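Local structure of putative cell wall hydrolase phosphatase-associated protein (Clostridioides difficile, 7CFL) at residues A[100-110]-A[118-127]; A[40-48]-A[93-101]. The protein is an autolysin whose NlpC/P60 catalytic domain, the part described here, probably cuts peptide bonds of the bacterial cell wall as a cysteine-type endopeptidase. All blocks are in the same frame, centred on the assembly; numbering follows the deposited sequence.

Overall arrangement
The two contacts meet at one antiparallel sheet. Contact 2 packs helix 41-53 against the inner strand 96-102, its centre about 3 Å from the centre of the chain, and nearly every residue that touches there is buried. Contact 1 has its centre about 9 Å from the centre of the chain and is only partly buried; it pairs strand 105-110 with 118-121, the outermost strand on that side. The chemistry follows this placement: contact 1 combines hydrogen bonds with apolar packing, contact 2 relies on apolar contacts and one bridging water. They share Tyr-100 and Ile-101, and they join where His-108 ND1 lies 2.8 Å from His-96 NE2, a probable hydrogen bond.

Contact 1 (A[100-110]-A[118-127]); sequences YIGNGDMIHAS and TISNINSSYY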
# COMPACT_ATOMS: atom_id res chain seq x y z
N TYR A 100 3.87 -4.14 1.38
CA TYR A 100 4.12 -5.54 1.75
C TYR A 100 5.02 -5.65 3.00
O TYR A 100 6.09 -4.96 3.09
CB TYR A 100 4.68 -6.26 0.53
CG TYR A 100 4.72 -7.75 0.72
CD1 TYR A 100 3.55 -8.49 0.65
CD2 TYR A 100 5.90 -8.42 1.04
CE1 TYR A 100 3.56 -9.88 0.77
CE2 TYR A 100 5.91 -9.80 1.22
CZ TYR A 100 4.73 -10.53 1.12
OH TYR A 100 4.72 -11.89 1.31
N ILE A 101 4.64 -6.55 3.91
CA ILE A 101 5.42 -6.80 5.16
C ILE A 101 6.01 -8.21 5.10
O ILE A 101 7.26 -8.35 5.24
CB ILE A 101 4.63 -6.39 6.44
CG1 ILE A 101 3.31 -7.13 6.70
CG2 ILE A 101 4.36 -4.90 6.35
CD1 ILE A 101 2.45 -6.45 7.77
N GLY A 102 5.20 -9.19 4.78
CA GLY A 102 5.74 -10.56 4.59
C GLY A 102 4.69 -11.56 4.98
O GLY A 102 3.72 -11.16 5.65
N ASN A 103 4.86 -12.82 4.57
CA ASN A 103 3.86 -13.86 4.90
C ASN A 103 2.50 -13.51 4.27
O ASN A 103 1.48 -13.94 4.84
CB ASN A 103 3.76 -14.03 6.42
CG ASN A 103 5.06 -14.56 6.99
OD1 ASN A 103 5.78 -13.86 7.70
ND2 ASN A 103 5.38 -15.79 6.65
N GLY A 104 2.50 -12.78 3.14
CA GLY A 104 1.27 -12.32 2.44
C GLY A 104 0.67 -11.05 3.03
O GLY A 104 -0.21 -10.50 2.37
N ASP A 105 1.14 -10.63 4.19
CA ASP A 105 0.56 -9.48 4.94
C ASP A 105 0.96 -8.17 4.25
O ASP A 105 2.12 -8.02 3.82
CB ASP A 105 0.98 -9.52 6.40
CG ASP A 105 0.19 -10.50 7.25
OD1 ASP A 105 -0.89 -10.93 6.83
OD2 ASP A 105 0.69 -10.86 8.32
N MET A 106 0.03 -7.21 4.17
CA MET A 106 0.38 -5.82 3.83
C MET A 106 -0.25 -4.90 4.87
O MET A 106 -1.30 -5.26 5.44
CB MET A 106 -0.13 -5.40 2.45
CG MET A 106 -1.66 -5.55 2.29
SD MET A 106 -2.19 -4.92 0.72
CE MET A 106 -3.93 -5.29 0.76
N ILE A 107 0.40 -3.78 5.08
CA ILE A 107 -0.22 -2.68 5.86
C ILE A 107 -0.79 -1.66 4.87
O ILE A 107 -0.13 -1.32 3.90
CB ILE A 107 0.76 -2.08 6.88
CG1 ILE A 107 0.06 -1.03 7.80
CG2 ILE A 107 1.96 -1.46 6.19
CD1 ILE A 107 0.83 -0.80 9.08
N HIS A 108 -1.97 -1.09 5.18
CA HIS A 108 -2.65 -0.19 4.22
C HIS A 108 -3.71 0.61 4.94
O HIS A 108 -4.17 0.20 6.02
CB HIS A 108 -3.24 -0.94 3.01
CG HIS A 108 -4.26 -1.97 3.33
ND1 HIS A 108 -5.42 -2.12 2.58
CD2 HIS A 108 -4.36 -2.85 4.34
CE1 HIS A 108 -6.15 -3.09 3.09
NE2 HIS A 108 -5.52 -3.55 4.16
N ALA A 109 -4.17 1.63 4.26
CA ALA A 109 -5.29 2.46 4.74
C ALA A 109 -6.55 1.87 4.07
O ALA A 109 -6.78 2.14 2.87
CB ALA A 109 -5.02 3.85 4.33
N SER A 110 -7.28 1.01 4.76
CA SER A 110 -8.37 0.22 4.15
C SER A 110 -9.64 1.07 4.12
O SER A 110 -10.10 1.46 5.20
CB SER A 110 -8.61 -1.07 4.87
OG SER A 110 -9.87 -1.59 4.50
N THR A 118 -4.64 -0.68 8.74
CA THR A 118 -4.84 -2.05 9.25
C THR A 118 -3.92 -2.95 8.46
O THR A 118 -3.25 -2.48 7.51
CB THR A 118 -6.30 -2.52 9.14
OG1 THR A 118 -6.42 -3.73 9.90
CG2 THR A 118 -6.76 -2.79 7.73
N ILE A 119 -3.95 -4.21 8.84
CA ILE A 119 -3.14 -5.27 8.17
C ILE A 119 -4.10 -6.29 7.55
O ILE A 119 -5.03 -6.75 8.26
CB ILE A 119 -2.15 -5.88 9.17
CG1 ILE A 119 -1.02 -4.90 9.49
CG2 ILE A 119 -1.61 -7.21 8.65
CD1 ILE A 119 -0.23 -5.25 10.72
N SER A 120 -3.86 -6.65 6.29
CA SER A 120 -4.67 -7.61 5.51
C SER A 120 -3.69 -8.49 4.73
O SER A 120 -2.51 -8.08 4.60
CB SER A 120 -5.63 -6.95 4.57
OG SER A 120 -6.39 -5.96 5.22
N ASN A 121 -4.16 -9.64 4.28
CA ASN A 121 -3.35 -10.66 3.56
C ASN A 121 -3.69 -10.61 2.06
O ASN A 121 -4.84 -10.81 1.67
CB ASN A 121 -3.54 -12.03 4.21
CG ASN A 121 -2.39 -12.94 3.84
OD1 ASN A 121 -2.35 -13.41 2.71
ND2 ASN A 121 -1.43 -13.09 4.74
N ILE A 122 -2.69 -10.40 1.21
CA ILE A 122 -2.89 -10.32 -0.26
C ILE A 122 -3.36 -11.69 -0.81
O ILE A 122 -3.85 -11.70 -1.95
CB ILE A 122 -1.62 -9.78 -0.95
CG1 ILE A 122 -0.52 -10.84 -1.06
CG2 ILE A 122 -1.13 -8.51 -0.25
CD1 ILE A 122 0.73 -10.35 -1.74
N ASN A 123 -3.26 -12.79 -0.04
CA ASN A 123 -3.64 -14.16 -0.48
C ASN A 123 -5.08 -14.46 -0.08
O ASN A 123 -5.61 -15.50 -0.54
CB ASN A 123 -2.69 -15.24 0.05
CG ASN A 123 -1.26 -15.01 -0.39
OD1 ASN A 123 -1.01 -14.84 -1.59
ND2 ASN A 123 -0.33 -15.04 0.55
N SER A 124 -5.71 -13.60 0.72
CA SER A 124 -7.14 -13.73 1.10
C SER A 124 -7.98 -13.70 -0.18
O SER A 124 -7.54 -13.06 -1.16
CB SER A 124 -7.56 -12.65 2.05
OG SER A 124 -7.71 -11.44 1.34
N SER A 125 -9.13 -14.35 -0.18
CA SER A 125 -10.04 -14.45 -1.35
C SER A 125 -10.31 -13.04 -1.90
O SER A 125 -10.24 -12.88 -3.14
CB SER A 125 -11.31 -15.19 -1.03
OG SER A 125 -12.08 -14.52 -0.04
N TYR A 126 -10.54 -12.06 -1.03
CA TYR A 126 -10.90 -10.68 -1.42
C TYR A 126 -9.77 -10.04 -2.25
O TYR A 126 -10.05 -9.62 -3.40
CB TYR A 126 -11.29 -9.81 -0.22
CG TYR A 126 -11.79 -8.44 -0.59
CD1 TYR A 126 -12.64 -8.25 -1.68
CD2 TYR A 126 -11.44 -7.31 0.15
CE1 TYR A 126 -13.11 -6.99 -2.02
CE2 TYR A 126 -11.90 -6.05 -0.18
CZ TYR A 126 -12.74 -5.89 -1.27
OH TYR A 126 -13.20 -4.65 -1.62
N TYR A 127 -8.54 -9.98 -1.72
CA TYR A 127 -7.43 -9.25 -2.38
C TYR A 127 -6.83 -10.05 -3.55
O TYR A 127 -6.51 -9.42 -4.57
CB TYR A 127 -6.38 -8.78 -1.37
CG TYR A 127 -6.92 -7.76 -0.40
CD1 TYR A 127 -7.07 -6.42 -0.75
CD2 TYR A 127 -7.32 -8.14 0.86
CE1 TYR A 127 -7.57 -5.50 0.15
CE2 TYR A 127 -7.83 -7.23 1.77
CZ TYR A 127 -7.97 -5.90 1.42
OH TYR A 127 -8.49 -5.01 2.31
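Met-106 and His-108 both set CG between their own backbone N and carbonyl carbon (chi1 57° and 61°), which carries the imidazole to Ser-120 and starts the methionine chain toward Tyr-127. His-108 NE2 and Ser-120 OG are hydrogen-bonded at 2.8 Å in the imidazole plane, with the donor unassigned. Tyr-127 OH stands at the same ring's edge, 3.1 Å from His-108 CE1. The extended Met-106 chain places CE over a face of Tyr-127, 3.8 Å from the ring centroid, a CH-pi contact; this methyl also lies over the centre of the His-108 ring. One methyl thus packs on two rings whose planes stand 83° apart.

At the turn end, Asn-121 ND2 makes two bonds. It reaches Asn-103 O at 3.0 Å on a lone pair in the carbonyl plane, and Asp-105 OD1 at 3.1 Å from above the carboxylate. Asn-121 OD1 accepts from Asn-123 N, an Asx turn, which helps fix the amide's rotation. Met-106/Ser-120 and His-108/Thr-118 are the hydrogen-bonded antiparallel pairs of this beta hairpin, and Ile-122 N extends the pairing to Gly-104 O (2.7 Å).

Ile-107 faces Ala-21 of helix 13-22 and Phe-44 of helix 41-53, whereas Met-106 and Ile-122 lean on Phe-84 of strand 81-84.

Contact 2 (A[40-48]-A[93-101]); sequences DCSGFTQYV and SVSHVGIYI
Ile-99 directs its CB from strand 96-101 toward helix 41-48, where it meets Thr-45, Val-48 and Phe-44. From CB, the branch point, CG1 leaves anti to the carbonyl carbon (chi1 -57°), which aims the CG1-CD1 branch at Val-48. On the way CG1 passes Thr-45 CG2 at 3.8 Å, the two side chains sliding by in opposite directions. At the tip, CD1 meets Val-48 CG1 end-on at 3.6 Å and also touches Phe-44 CE2 at 4.2 Å, the isoleucine crossing the phenylalanine side chain at about a right angle. Thr-45, three residues before Val-48, also meets Val-97 tip to tip, with Val-97 CG1 3.7 Å from Thr-45 OG1; that hydroxyl is bonded to Gln-64.

The axes of helix 41-48 and strand 96-101 come within 7.4 Å at 35°, evidence that the helix runs roughly alongside this strand. This is the papain-like core of NlpC/P60 peptidases, in which a cysteine opens the helix and a histidine comes from the strand. Cys-41 and His-96 occupy those places, and with His-108 they are consistent with the family's Cys-His-His triad. In the conformers given, Cys-41 SG lies 3.3 Å from His-96 ND1, approaching the ring obliquely; both residues have a second conformer, so the exact spacing is uncertain.

Asp-40 OD1 caps the helix by accepting from Gly-43 N (2.7 Å) and pairs with Arg-59. Cys-41 N and Ser-42 OG bind a citrate, probably from crystallisation, at this helix end. A single water donates to Cys-41 O and to Val-97 O, the latter at 2.6 Å, joining the two backbones.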
# COMPACT_ATOMS: atom_id res chain seq x y z
N ASP A 40 -5.75 8.27 2.89
CA ASP A 40 -6.31 7.33 1.91
C ASP A 40 -5.17 6.34 1.58
O ASP A 40 -4.07 6.46 2.17
CB ASP A 40 -6.98 8.05 0.73
CG ASP A 40 -6.06 8.87 -0.16
OD1 ASP A 40 -4.84 8.59 -0.18
OD2 ASP A 40 -6.59 9.81 -0.82
N CYS A 41 -5.42 5.36 0.72
CA CYS A 41 -4.48 4.22 0.62
C CYS A 41 -3.14 4.72 0.02
O CYS A 41 -2.12 4.43 0.61
CB CYS A 41 -5.16 3.06 -0.10
SG CYS A 41 -5.39 3.36 -1.86
N SER A 42 -3.17 5.56 -0.98
CA SER A 42 -1.97 6.12 -1.64
C SER A 42 -1.38 7.26 -0.81
O SER A 42 -0.18 7.47 -0.82
CB SER A 42 -2.33 6.57 -3.03
OG SER A 42 -3.39 7.51 -2.97
N GLY A 43 -2.21 8.01 -0.07
CA GLY A 43 -1.67 9.05 0.82
C GLY A 43 -0.87 8.43 1.95
O GLY A 43 0.15 9.04 2.36
N PHE A 44 -1.29 7.25 2.41
CA PHE A 44 -0.61 6.46 3.45
C PHE A 44 0.74 6.01 2.93
O PHE A 44 1.78 6.21 3.59
CB PHE A 44 -1.44 5.24 3.82
CG PHE A 44 -0.80 4.34 4.83
CD1 PHE A 44 -0.61 4.74 6.15
CD2 PHE A 44 -0.37 3.07 4.46
CE1 PHE A 44 -0.01 3.89 7.07
CE2 PHE A 44 0.22 2.23 5.39
CZ PHE A 44 0.39 2.63 6.69
N THR A 45 0.75 5.35 1.78
CA THR A 45 2.06 4.89 1.24
C THR A 45 2.98 6.08 0.96
O THR A 45 4.15 6.01 1.37
CB THR A 45 1.88 3.97 0.04
OG1 THR A 45 1.17 4.63 -1.01
CG2 THR A 45 1.15 2.71 0.42
N GLN A 46 2.49 7.15 0.33
CA GLN A 46 3.34 8.36 0.12
C GLN A 46 3.92 8.83 1.46
O GLN A 46 5.11 9.15 1.50
CB GLN A 46 2.59 9.47 -0.61
CG GLN A 46 3.52 10.50 -1.21
CD GLN A 46 2.76 11.68 -1.76
OE1 GLN A 46 2.00 12.33 -1.02
NE2 GLN A 46 3.01 12.01 -3.01
N TYR A 47 3.07 9.07 2.47
CA TYR A 47 3.50 9.64 3.76
C TYR A 47 4.54 8.74 4.45
O TYR A 47 5.61 9.21 4.93
CB TYR A 47 2.27 9.83 4.64
CG TYR A 47 2.59 10.41 5.99
CD1 TYR A 47 2.77 11.78 6.18
CD2 TYR A 47 2.65 9.59 7.11
CE1 TYR A 47 3.04 12.29 7.44
CE2 TYR A 47 2.91 10.08 8.37
CZ TYR A 47 3.09 11.44 8.54
OH TYR A 47 3.32 11.91 9.80
N VAL A 48 4.27 7.42 4.45
CA VAL A 48 5.17 6.45 5.12
C VAL A 48 6.53 6.52 4.41
O VAL A 48 7.54 6.60 5.11
CB VAL A 48 4.58 5.02 5.10
CG1 VAL A 48 5.66 3.96 5.33
CG2 VAL A 48 3.43 4.87 6.08
N SER A 93 -8.06 -0.92 -13.87
CA SER A 93 -7.33 0.28 -13.39
C SER A 93 -6.95 0.09 -11.92
O SER A 93 -7.80 -0.39 -11.14
CB SER A 93 -8.13 1.54 -13.59
OG SER A 93 -7.43 2.67 -13.10
N VAL A 94 -5.70 0.38 -11.57
CA VAL A 94 -5.23 0.32 -10.16
C VAL A 94 -5.98 1.40 -9.35
O VAL A 94 -6.03 2.55 -9.81
CB VAL A 94 -3.71 0.49 -10.08
CG1 VAL A 94 -3.25 0.73 -8.64
CG2 VAL A 94 -2.97 -0.70 -10.70
N SER A 95 -6.56 0.99 -8.23
CA SER A 95 -7.38 1.84 -7.33
C SER A 95 -6.99 1.67 -5.84
O SER A 95 -7.60 2.37 -4.98
CB SER A 95 -8.84 1.52 -7.55
OG SER A 95 -9.08 0.13 -7.37
N HIS A 96 -6.04 0.78 -5.52
CA HIS A 96 -5.63 0.51 -4.12
C HIS A 96 -4.15 0.12 -4.08
O HIS A 96 -3.59 -0.39 -5.09
CB HIS A 96 -6.55 -0.53 -3.47
CG HIS A 96 -6.46 -0.57 -1.98
ND1 HIS A 96 -6.90 0.49 -1.17
CD2 HIS A 96 -5.97 -1.52 -1.16
CE1 HIS A 96 -6.69 0.16 0.09
NE2 HIS A 96 -6.11 -1.07 0.12
N VAL A 97 -3.52 0.37 -2.95
CA VAL A 97 -2.08 0.10 -2.72
C VAL A 97 -1.89 -0.17 -1.23
O VAL A 97 -2.52 0.53 -0.39
CB VAL A 97 -1.19 1.27 -3.19
CG1 VAL A 97 -1.52 2.60 -2.51
CG2 VAL A 97 0.28 1.00 -3.00
N GLY A 98 -0.97 -1.06 -0.93
CA GLY A 98 -0.49 -1.39 0.42
C GLY A 98 1.00 -1.58 0.40
O GLY A 98 1.59 -1.62 -0.71
N ILE A 99 1.60 -1.66 1.58
CA ILE A 99 3.05 -1.90 1.76
C ILE A 99 3.20 -3.34 2.20
O ILE A 99 2.64 -3.73 3.21
CB ILE A 99 3.70 -0.94 2.79
CG1 ILE A 99 3.48 0.52 2.39
CG2 ILE A 99 5.16 -1.27 3.00
CD1 ILE A 99 3.87 1.53 3.45
N TYR A 100 3.87 -4.14 1.38
CA TYR A 100 4.12 -5.54 1.75
C TYR A 100 5.02 -5.65 3.00
O TYR A 100 6.09 -4.96 3.09
CB TYR A 100 4.68 -6.26 0.53
CG TYR A 100 4.72 -7.75 0.72
CD1 TYR A 100 3.55 -8.49 0.65
CD2 TYR A 100 5.90 -8.42 1.04
CE1 TYR A 100 3.56 -9.88 0.77
CE2 TYR A 100 5.91 -9.80 1.22
CZ TYR A 100 4.73 -10.53 1.12
OH TYR A 100 4.72 -11.89 1.31
N ILE A 101 4.64 -6.55 3.91
CA ILE A 101 5.42 -6.80 5.16
C ILE A 101 6.01 -8.21 5.10
O ILE A 101 7.26 -8.35 5.24
CB ILE A 101 4.63 -6.39 6.44
CG1 ILE A 101 3.31 -7.13 6.70
CG2 ILE A 101 4.36 -4.90 6.35
CD1 ILE A 101 2.45 -6.45 7.77
O HOH W 1 -2.44 2.01 1.80